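Local coordinates for protein putative pyridoxal phosphate-dependent transferase (Clostridium difficile, PDB 4DQ6) that is a putative pyridoxal phosphate-dependent transferase of the class I and II aminotransferase family and binds pyridoxal-5'-phosphate, at residues D184-L189 and A220-E225; N197-S202 and L252-D257; Y309-E312 and K318-K321; S333-G336 and E341-S344. All blocks are in the same frame, centred on the assembly; numbering follows the deposited sequence.

Contact 1: D184-L189 and A220-E225; sequences DELKKL and ASISKE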
loop_
_atom_site.group_PDB
_atom_site.type_symbol
_atom_site.label_atom_id
_atom_site.label_comp_id
_atom_site.label_asym_id
_atom_site.label_seq_id
_atom_site.Cartn_x
_atom_site.Cartn_y
_atom_site.Cartn_z
ATOM N N ASP A 184 -22.888 15.401 22.850
ATOM C CA ASP A 184 -22.892 16.841 23.117
ATOM C C ASP A 184 -21.523 17.512 22.972
ATOM O O ASP A 184 -21.400 18.692 22.526
ATOM C CB ASP A 184 -23.489 17.161 24.481
ATOM C CG ASP A 184 -25.023 16.975 24.542
ATOM O OD1 ASP A 184 -25.678 16.810 23.498
ATOM O OD2 ASP A 184 -25.561 17.075 25.682
ATOM N N GLU A 185 -20.455 16.787 23.297
ATOM C CA GLU A 185 -19.125 17.337 23.073
ATOM C C GLU A 185 -18.823 17.484 21.579
ATOM O O GLU A 185 -18.216 18.451 21.130
ATOM C CB GLU A 185 -18.033 16.501 23.738
ATOM C CG GLU A 185 -17.967 16.639 25.232
ATOM C CD GLU A 185 -17.008 15.653 25.875
ATOM O OE1 GLU A 185 -17.204 14.469 25.638
ATOM O OE2 GLU A 185 -16.089 16.101 26.608
ATOM N N LEU A 186 -19.270 16.518 20.798
ATOM C CA LEU A 186 -19.058 16.531 19.360
ATOM C C LEU A 186 -19.935 17.564 18.677
ATOM O O LEU A 186 -19.471 18.282 17.765
ATOM C CB LEU A 186 -19.347 15.157 18.788
ATOM C CG LEU A 186 -18.359 14.080 19.248
ATOM C CD1 LEU A 186 -18.929 12.716 18.885
ATOM C CD2 LEU A 186 -17.000 14.324 18.601
ATOM N N LYS A 187 -21.150 17.742 19.180
ATOM C CA LYS A 187 -22.016 18.824 18.648
ATOM C C LYS A 187 -21.395 20.168 18.855
ATOM O O LYS A 187 -21.416 20.997 17.959
ATOM C CB LYS A 187 -23.350 18.820 19.364
ATOM C CG LYS A 187 -24.250 17.702 18.909
ATOM C CD LYS A 187 -25.482 17.611 19.822
ATOM C CE LYS A 187 -26.655 17.020 19.066
ATOM N NZ LYS A 187 -27.916 17.611 19.603
ATOM N N LYS A 188 -20.843 20.396 20.042
ATOM C CA LYS A 188 -20.251 21.730 20.283
ATOM C C LYS A 188 -19.096 21.994 19.327
ATOM O O LYS A 188 -18.981 23.070 18.749
ATOM C CB LYS A 188 -19.852 21.864 21.740
ATOM C CG LYS A 188 -19.600 23.313 22.146
ATOM C CD LYS A 188 -19.567 23.409 23.660
ATOM C CE LYS A 188 -18.929 24.689 24.120
ATOM N NZ LYS A 188 -19.876 25.814 23.977
ATOM N N LEU A 189 -18.245 21.006 19.087
ATOM C CA LEU A 189 -17.132 21.144 18.143
ATOM C C LEU A 189 -17.635 21.340 16.724
ATOM O O LEU A 189 -17.124 22.166 15.976
ATOM C CB LEU A 189 -16.217 19.899 18.187
ATOM C CG LEU A 189 -15.087 19.778 17.160
ATOM C CD1 LEU A 189 -14.129 20.992 17.336
ATOM C CD2 LEU A 189 -14.498 18.326 17.303
ATOM N N ALA A 220 -19.847 12.290 11.908
ATOM C CA ALA A 220 -20.695 12.479 10.730
ATOM C C ALA A 220 -22.110 11.949 10.916
ATOM O O ALA A 220 -22.983 12.272 10.106
ATOM C CB ALA A 220 -20.063 11.740 9.542
ATOM N N SER A 221 -22.354 11.155 11.957
ATOM C CA SER A 221 -23.636 10.487 12.175
ATOM C C SER A 221 -24.672 11.363 12.908
ATOM O O SER A 221 -25.837 10.996 13.043
ATOM C CB SER A 221 -23.446 9.183 12.974
ATOM O OG SER A 221 -23.221 9.420 14.359
ATOM N N ILE A 222 -24.211 12.496 13.425
ATOM C CA ILE A 222 -25.031 13.297 14.361
ATOM C C ILE A 222 -26.179 14.056 13.678
ATOM O O ILE A 222 -27.278 14.157 14.236
ATOM C CB ILE A 222 -24.141 14.250 15.169
ATOM C CG1 ILE A 222 -23.226 13.395 16.047
ATOM C CG2 ILE A 222 -24.973 15.235 16.029
ATOM C CD1 ILE A 222 -22.172 14.230 16.764
ATOM N N SER A 223 -25.918 14.526 12.473
ATOM C CA SER A 223 -26.906 15.269 11.686
ATOM C C SER A 223 -26.505 15.273 10.222
ATOM O O SER A 223 -25.356 15.024 9.860
ATOM C CB SER A 223 -27.008 16.699 12.190
ATOM O OG SER A 223 -25.883 17.491 11.843
ATOM N N LYS A 224 -27.451 15.646 9.379
ATOM C CA LYS A 224 -27.167 15.737 7.952
ATOM C C LYS A 224 -26.147 16.822 7.666
ATOM O O LYS A 224 -25.357 16.707 6.749
ATOM C CB LYS A 224 -28.461 16.044 7.158
ATOM C CG LYS A 224 -29.414 14.862 7.129
ATOM C CD LYS A 224 -28.838 13.642 6.409
ATOM C CE LYS A 224 -29.859 12.501 6.361
ATOM N NZ LYS A 224 -29.854 11.839 5.018
ATOM N N GLU A 225 -26.196 17.893 8.436
ATOM C CA GLU A 225 -25.298 18.999 8.240
ATOM C C GLU A 225 -23.853 18.557 8.629
ATOM O O GLU A 225 -22.851 18.908 7.977
ATOM C CB GLU A 225 -25.746 20.167 9.119
ATOM C CG GLU A 225 -27.123 20.796 8.780
ATOM C CD GLU A 225 -28.377 19.892 8.945
ATOM O OE1 GLU A 225 -28.450 19.043 9.884
ATOM O OE2 GLU A 225 -29.333 20.078 8.115
#

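Contact 2: N197-S202 and L252-D257; sequences NVKIIS and LPDEKD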
loop_
_atom_site.group_PDB
_atom_site.type_symbol
_atom_site.label_atom_id
_atom_site.label_comp_id
_atom_site.label_asym_id
_atom_site.label_seq_id
_atom_site.Cartn_x
_atom_site.Cartn_y
_atom_site.Cartn_z
ATOM N N ASN A 197 -16.702 27.535 8.565
ATOM C CA ASN A 197 -16.438 26.843 7.309
ATOM C C ASN A 197 -15.159 26.024 7.351
ATOM O O ASN A 197 -14.350 26.089 6.419
ATOM C CB ASN A 197 -16.392 27.819 6.132
ATOM C CG ASN A 197 -17.701 28.583 5.944
ATOM O OD1 ASN A 197 -17.772 29.792 6.198
ATOM N ND2 ASN A 197 -18.745 27.881 5.481
ATOM N N VAL A 198 -15.006 25.243 8.427
ATOM C CA VAL A 198 -13.815 24.424 8.656
ATOM C C VAL A 198 -14.342 23.022 8.468
ATOM O O VAL A 198 -15.319 22.613 9.140
ATOM C CB VAL A 198 -13.231 24.507 10.075
ATOM C CG1 VAL A 198 -12.053 23.558 10.298
ATOM C CG2 VAL A 198 -12.752 25.906 10.400
ATOM N N LYS A 199 -13.737 22.303 7.527
ATOM C CA LYS A 199 -14.068 20.924 7.303
ATOM C C LYS A 199 -13.393 20.045 8.372
ATOM O O LYS A 199 -12.291 20.309 8.747
ATOM C CB LYS A 199 -13.608 20.473 5.913
ATOM C CG LYS A 199 -14.170 19.108 5.524
ATOM C CD LYS A 199 -15.486 19.258 4.736
ATOM C CE LYS A 199 -15.817 17.995 3.934
ATOM N NZ LYS A 199 -16.979 18.163 2.982
ATOM N N ILE A 200 -14.118 19.060 8.835
ATOM C CA ILE A 200 -13.588 18.076 9.812
ATOM C C ILE A 200 -13.178 16.770 9.187
ATOM O O ILE A 200 -13.971 16.185 8.419
ATOM C CB ILE A 200 -14.594 17.761 10.957
ATOM C CG1 ILE A 200 -15.009 19.089 11.644
ATOM C CG2 ILE A 200 -13.975 16.733 11.955
ATOM C CD1 ILE A 200 -15.822 18.906 12.905
ATOM N N ILE A 201 -11.937 16.344 9.475
ATOM C CA ILE A 201 -11.507 14.995 9.131
ATOM C C ILE A 201 -11.454 14.238 10.458
ATOM O O ILE A 201 -10.747 14.602 11.356
ATOM C CB ILE A 201 -10.128 14.966 8.483
ATOM C CG1 ILE A 201 -10.120 15.600 7.087
ATOM C CG2 ILE A 201 -9.678 13.507 8.362
ATOM C CD1 ILE A 201 -8.722 15.739 6.518
ATOM N N SER A 202 -12.281 13.219 10.614
ATOM C CA SER A 202 -12.379 12.523 11.886
ATOM C C SER A 202 -11.707 11.169 11.781
ATOM O O SER A 202 -12.207 10.295 11.042
ATOM C CB SER A 202 -13.836 12.375 12.262
ATOM O OG SER A 202 -13.984 11.842 13.582
ATOM N N LEU A 252 -16.810 9.404 2.535
ATOM C CA LEU A 252 -16.940 10.784 2.009
ATOM C C LEU A 252 -18.365 10.966 1.417
ATOM O O LEU A 252 -18.633 10.660 0.268
ATOM C CB LEU A 252 -15.846 11.052 0.998
ATOM C CG LEU A 252 -14.425 10.684 1.325
ATOM C CD1 LEU A 252 -14.054 9.328 0.691
ATOM C CD2 LEU A 252 -13.487 11.785 0.862
ATOM N N PRO A 253 -19.274 11.490 2.250
ATOM C CA PRO A 253 -20.669 11.706 1.813
ATOM C C PRO A 253 -20.834 12.801 0.770
ATOM O O PRO A 253 -21.854 12.829 0.096
ATOM C CB PRO A 253 -21.385 12.076 3.124
ATOM C CG PRO A 253 -20.528 11.499 4.199
ATOM C CD PRO A 253 -19.128 11.715 3.700
ATOM N N ASP A 254 -19.875 13.700 0.656
ATOM C CA ASP A 254 -19.930 14.753 -0.365
ATOM C C ASP A 254 -19.205 14.270 -1.617
ATOM O O ASP A 254 -18.018 13.955 -1.594
ATOM C CB ASP A 254 -19.343 16.042 0.206
ATOM C CG ASP A 254 -19.415 17.201 -0.770
ATOM O OD1 ASP A 254 -19.235 17.017 -1.961
ATOM O OD2 ASP A 254 -19.667 18.338 -0.346
ATOM N N GLU A 255 -19.922 14.170 -2.726
ATOM C CA GLU A 255 -19.325 13.624 -3.940
ATOM C C GLU A 255 -18.112 14.400 -4.451
ATOM O O GLU A 255 -17.256 13.845 -5.120
ATOM C CB GLU A 255 -20.335 13.429 -5.066
ATOM C CG GLU A 255 -21.081 14.643 -5.506
ATOM C CD GLU A 255 -22.395 14.211 -6.136
ATOM O OE1 GLU A 255 -22.358 13.233 -6.941
ATOM O OE2 GLU A 255 -23.447 14.829 -5.819
ATOM N N LYS A 256 -18.035 15.686 -4.154
ATOM C CA LYS A 256 -16.858 16.478 -4.584
ATOM C C LYS A 256 -15.587 16.143 -3.824
ATOM O O LYS A 256 -14.516 16.106 -4.412
ATOM C CB LYS A 256 -17.093 17.963 -4.446
ATOM C CG LYS A 256 -18.226 18.469 -5.296
ATOM C CD LYS A 256 -18.417 19.953 -5.061
ATOM C CE LYS A 256 -17.243 20.785 -5.577
ATOM N NZ LYS A 256 -17.699 22.176 -5.922
ATOM N N ASP A 257 -15.744 15.881 -2.533
ATOM C CA ASP A 257 -14.654 15.294 -1.717
ATOM C C ASP A 257 -14.267 13.897 -2.169
ATOM O O ASP A 257 -13.057 13.572 -2.256
ATOM C CB ASP A 257 -15.056 15.206 -0.245
ATOM C CG ASP A 257 -15.256 16.538 0.413
ATOM O OD1 ASP A 257 -14.725 17.626 -0.038
ATOM O OD2 ASP A 257 -15.919 16.502 1.478
HETATM O O HOH W 1 -14.776 19.946 1.555
#

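Contact 3: Y309-E312 and K318-K321; sequences YINE and KVRK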
loop_
_atom_site.group_PDB
_atom_site.type_symbol
_atom_site.label_atom_id
_atom_site.label_comp_id
_atom_site.label_asym_id
_atom_site.label_seq_id
_atom_site.Cartn_x
_atom_site.Cartn_y
_atom_site.Cartn_z
ATOM N N TYR A 309 -3.304 -2.183 40.439
ATOM C CA TYR A 309 -1.900 -2.413 40.706
ATOM C C TYR A 309 -1.136 -1.115 40.893
ATOM O O TYR A 309 -0.408 -0.959 41.857
ATOM C CB TYR A 309 -1.245 -3.235 39.601
ATOM C CG TYR A 309 0.097 -3.740 39.957
ATOM C CD1 TYR A 309 1.242 -2.967 39.837
ATOM C CD2 TYR A 309 0.236 -5.056 40.411
ATOM C CE1 TYR A 309 2.509 -3.479 40.198
ATOM C CE2 TYR A 309 1.473 -5.544 40.777
ATOM C CZ TYR A 309 2.597 -4.769 40.633
ATOM O OH TYR A 309 3.825 -5.243 41.009
ATOM N N ILE A 310 -1.375 -0.139 40.005
ATOM C CA ILE A 310 -0.675 1.155 40.092
ATOM C C ILE A 310 -1.078 1.886 41.386
ATOM O O ILE A 310 -0.212 2.405 42.114
ATOM C CB ILE A 310 -0.966 2.092 38.872
ATOM C CG1 ILE A 310 -0.325 1.547 37.582
ATOM C CG2 ILE A 310 -0.472 3.514 39.124
ATOM C CD1 ILE A 310 -0.959 2.079 36.307
ATOM N N ASN A 311 -2.365 1.894 41.698
ATOM C CA ASN A 311 -2.842 2.614 42.876
ATOM C C ASN A 311 -2.357 2.000 44.175
ATOM O O ASN A 311 -2.078 2.696 45.147
ATOM C CB ASN A 311 -4.381 2.716 42.858
ATOM C CG ASN A 311 -4.920 3.656 41.777
ATOM O OD1 ASN A 311 -4.221 4.528 41.219
ATOM N ND2 ASN A 311 -6.181 3.486 41.475
ATOM N N GLU A 312 -2.217 0.690 44.196
ATOM C CA GLU A 312 -1.702 -0.032 45.363
ATOM C C GLU A 312 -0.168 -0.008 45.468
ATOM O O GLU A 312 0.412 0.169 46.576
ATOM C CB GLU A 312 -2.283 -1.459 45.355
ATOM C CG GLU A 312 -3.781 -1.394 45.614
ATOM C CD GLU A 312 -4.491 -2.733 45.713
ATOM O OE1 GLU A 312 -3.838 -3.808 45.580
ATOM O OE2 GLU A 312 -5.743 -2.663 45.907
ATOM N N LYS A 318 -0.349 8.605 38.629
ATOM C CA LYS A 318 -1.766 8.939 38.509
ATOM C C LYS A 318 -2.292 8.470 37.139
ATOM O O LYS A 318 -1.659 8.678 36.127
ATOM C CB LYS A 318 -1.989 10.452 38.666
ATOM C CG LYS A 318 -1.621 11.023 40.064
ATOM C CD LYS A 318 -2.153 10.085 41.157
ATOM C CE LYS A 318 -2.159 10.629 42.582
ATOM N NZ LYS A 318 -0.947 10.217 43.329
ATOM N N VAL A 319 -3.479 7.895 37.138
ATOM C CA VAL A 319 -4.043 7.244 35.938
ATOM C C VAL A 319 -5.567 7.334 36.060
ATOM O O VAL A 319 -6.112 7.120 37.132
ATOM C CB VAL A 319 -3.551 5.800 35.776
ATOM C CG1 VAL A 319 -3.889 4.986 37.003
ATOM C CG2 VAL A 319 -4.045 5.184 34.462
ATOM N N ARG A 320 -6.207 7.769 34.974
ATOM C CA ARG A 320 -7.658 7.766 34.803
ATOM C C ARG A 320 -8.024 6.615 33.869
ATOM O O ARG A 320 -7.383 6.485 32.815
ATOM C CB ARG A 320 -8.120 9.101 34.174
ATOM N N LYS A 321 -9.034 5.834 34.207
ATOM C CA LYS A 321 -9.448 4.692 33.359
ATOM C C LYS A 321 -9.889 5.258 31.981
ATOM O O LYS A 321 -10.715 6.198 31.905
ATOM C CB LYS A 321 -10.593 3.952 33.990
ATOM C CG LYS A 321 -11.054 2.731 33.264
ATOM C CD LYS A 321 -12.046 1.916 34.063
ATOM C CE LYS A 321 -12.648 0.829 33.223
ATOM N NZ LYS A 321 -13.450 -0.130 34.078
HETATM O O HOH W 2 -7.088 5.698 39.370
HETATM O O HOH W 3 -4.526 7.338 39.920
#

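Contact 4: S333-G336 and E341-S344; sequences SALG and ELES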
loop_
_atom_site.group_PDB
_atom_site.type_symbol
_atom_site.label_atom_id
_atom_site.label_comp_id
_atom_site.label_asym_id
_atom_site.label_seq_id
_atom_site.Cartn_x
_atom_site.Cartn_y
_atom_site.Cartn_z
ATOM N N SER A 333 4.632 12.450 36.659
ATOM C CA SER A 333 5.239 13.719 36.994
ATOM C C SER A 333 5.552 13.872 38.496
ATOM O O SER A 333 6.506 14.582 38.859
ATOM C CB SER A 333 4.347 14.889 36.530
ATOM O OG SER A 333 3.098 14.881 37.174
ATOM N N ALA A 334 4.815 13.185 39.361
ATOM C CA ALA A 334 5.032 13.334 40.829
ATOM C C ALA A 334 6.389 12.761 41.259
ATOM O O ALA A 334 6.836 13.035 42.360
ATOM C CB ALA A 334 3.889 12.713 41.638
ATOM N N LEU A 335 7.058 12.002 40.406
ATOM C CA LEU A 335 8.442 11.510 40.673
ATOM C C LEU A 335 9.510 12.614 40.582
ATOM O O LEU A 335 10.678 12.425 41.007
ATOM C CB LEU A 335 8.818 10.394 39.704
ATOM C CG LEU A 335 7.901 9.167 39.663
ATOM C CD1 LEU A 335 8.343 8.139 38.630
ATOM C CD2 LEU A 335 7.813 8.498 41.038
ATOM N N GLY A 336 9.136 13.749 40.003
ATOM C CA GLY A 336 10.055 14.880 39.866
ATOM C C GLY A 336 11.237 14.679 38.935
ATOM O O GLY A 336 12.276 15.335 39.097
ATOM N N GLU A 341 15.070 11.970 31.925
ATOM C CA GLU A 341 15.465 11.107 33.061
ATOM C C GLU A 341 14.509 9.909 33.204
ATOM O O GLU A 341 14.906 8.799 33.505
ATOM C CB GLU A 341 15.469 11.914 34.373
ATOM C CG GLU A 341 16.663 12.859 34.485
ATOM C CD GLU A 341 16.537 13.981 35.525
ATOM O OE1 GLU A 341 15.468 14.207 36.157
ATOM O OE2 GLU A 341 17.565 14.669 35.709
ATOM N N LEU A 342 13.225 10.183 33.034
ATOM C CA LEU A 342 12.197 9.130 33.131
ATOM C C LEU A 342 12.358 8.092 32.010
ATOM O O LEU A 342 12.330 6.872 32.227
ATOM C CB LEU A 342 10.814 9.792 33.099
ATOM C CG LEU A 342 9.615 8.848 33.159
ATOM C CD1 LEU A 342 9.695 8.037 34.435
ATOM C CD2 LEU A 342 8.333 9.686 33.056
ATOM N N GLU A 343 12.540 8.558 30.795
ATOM C CA GLU A 343 12.757 7.613 29.703
ATOM C C GLU A 343 13.981 6.720 30.005
ATOM O O GLU A 343 13.936 5.516 29.781
ATOM C CB GLU A 343 12.900 8.309 28.349
ATOM C CG GLU A 343 13.194 7.300 27.246
ATOM C CD GLU A 343 13.040 7.850 25.831
ATOM O OE1 GLU A 343 12.552 9.004 25.661
ATOM O OE2 GLU A 343 13.417 7.105 24.896
ATOM N N SER A 344 15.051 7.336 30.505
ATOM C CA SER A 344 16.279 6.617 30.825
ATOM C C SER A 344 16.061 5.518 31.863
ATOM O O SER A 344 16.509 4.399 31.652
ATOM C CB SER A 344 17.424 7.580 31.284
ATOM O OG SER A 344 17.747 8.479 30.242
HETATM O O HOH W 4 14.634 15.905 38.507
#

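Contact 1: D184-L189 and A220-E225
No flat group meets another where Leu186 and Lys187 touch Ile222, so there are no ring faces or edges to match; aliphatic chains do all the work. The flat groups lie around it: Leu186 also rests on Trp181, the carboxylate of Glu185 turns to the guanidinium of Arg179, and Lys188 makes a cation-pi contact with Tyr155. Ile222 forks over helix 183-195, one branch for each partner. Ile222 CD1, on the longer branch, lies 3.6 Å from Leu186 CB and 4.2 Å from Leu186 CD1, and the two side chains cross at about a right angle. With CG1 lying beside the backbone N of Ile222 (chi1 -65°), the other branch, CG2, is left anti to that N and faces Lys187. There Ile222 CG2 sits 3.9 Å from both CG and CE of Lys187, touching the lysine through methylenes near either end of its chain, not through the amine itself. Residues 220-223 lead into helix 224-228, whose first residues close the segment; Ser223 is its N-cap, with OG bonded to Phe226 N. The pairing thus lays the connection after strand 199-203 against the helix that precedes that strand, in the large alpha/beta domain of a fold type I pyridoxal phosphate enzyme. Leu186 continues inward onto Leu170 of strand 165-171, its side chain about 14 Å from the cofactor. Between the two segments, then, the adhesion is apolar packing alone, buried on the leucine side, with the exposed lysine chain closing its outer margin.

Contact 2: N197-S202 and L252-D257
Lys199 and Asp257 face each other across a wide backbone gap: their CA atoms, the nearest pair between the segments, are 10.6 Å apart, a distance spanned mainly by the length of the lysine chain. Lys199 begins strand 199-203 of the mixed central sheet in the fold type I large domain; Asp257 sits in the first turn of helix 255-267, which follows strand 248-251. Leaving the strand with CG anti to its backbone N and then bending at chi2 (93°), the lysine chain runs toward the aspartate, which comes from the opposite direction. The salt bridge joins Lys199 NZ to Asp257 OD2 at a very short 2.5 Å; the place of that oxygen is less sure, so the value is doubtful. A water ties in the other oxygen, donating to Asp257 OD1 at 2.8 Å and accepting only weakly from Lys199 NZ. The same ammonium also bonds to Lys228 O, which fixes its position further. Asp254 adds a second negative charge beyond salt-bridge range, its OD2 4.3 Å from Lys199 NZ, and would probably favour the charged amine. Asp254 is the N-cap of helix 255-267: Lys256 N donates to its OD1 at 2.8 Å, nearly along the C-O axis.

Contact 3: Y309-E312 and K318-K321
Ile310 and Val319 cross obliquely, methyl to methyl, with Ile310 CD1 4.2 Å from Val319 CG1. The isoleucine sends CG1 out beside its backbone N (chi1 -69°), which carries CD1 off the helix toward the strand. Val319 meets it with CG1 held between its own backbone N and carbonyl carbon (chi1 57°), and Val319 CG1 also lies 4.3 Å from Asn311 OD1. Around this pair, Leu328 of strand 327-331 touches both side chains. The contact lays the last turns of helix 289-313 on the short, weakly bonded strand 318-319 at the edge, within this chain, of the small antiparallel sheet in the C-terminal part of this fold type I enzyme. Asn311 lies on the outer side, and its flat amide reaches the strand through two waters. One accepts from Asn311 ND2 at 3.2 Å and donates to Val319 O at 2.8 Å. The other donates to Asn311 OD1 at 3.1 Å and accepts from Val319 N at 3.0 Å. Each end of the amide is therefore linked to one polar backbone atom of the same valine, which would help fix its rotation. Farther along, Lys321 bridges back to Asp304 and Glu300 of the same helix.

Contact 4: S333-G336 and E341-S344
Leu342 and Leu335 bury the most surface here, yet they only brush one another: Leu335 CD1 stands 4.4 Å from Leu342 CD1, a loose methyl-to-methyl approach. Leu342 leaves its helix with CG anti to the backbone N (chi1 179°), which swings the branched end out toward the turn. From the other side Leu335 has its CG beside the backbone N (chi1 -57°), and its CB too is directed at the helix. Third in buried surface is Glu341, one residue earlier on the helix, whose chain extends alongside the end of the turn without touching it closely. Glu341 OE1 lies 4.5 Å from Gly336 O, two acceptors that need a donor between them, and a water supplies it. That water donates to Glu341 OE1 at 3.0 Å and is placed 2.5 Å from Gly336 O, a separation short enough to make its exact position doubtful. The motif is a strand-turn-helix connection in the C-terminal part of the fold: after strand 327-331 the chain makes a 3-10 turn at 333-335, closed by Gly336 N bonding to Ser333 O at 3.0 Å, and soon enters helix 339-350. Gly336 leaves the turn with positive phi (67°), a conformation that suits glycine. Glu341 OE1 also accepts from Ser338 N, just before the helix.

How the contacts relate
The four contacts form two neighbouring pairs. Contacts 1 and 2 alternate along the chain and have centres 13 Å apart: helix 183-195, strand 199-203 and helix 224-228 follow one another, and helix 255-267 comes later. Contact 2 includes strand 199-203 of the large mixed sheet, and Lys238 of the pyridoxal-5'-phosphate pocket falls in the chain between 220-225 and 252-257. Contacts 3 and 4 follow in series, centres 16 Å apart, linked by strand 327-331. Contacts 2 and 3, on opposite sides of the chain's centre, are 39 Å apart between centres. One pair thus belongs to the part built on the large sheet, the other to the C-terminal part with the small antiparallel sheet.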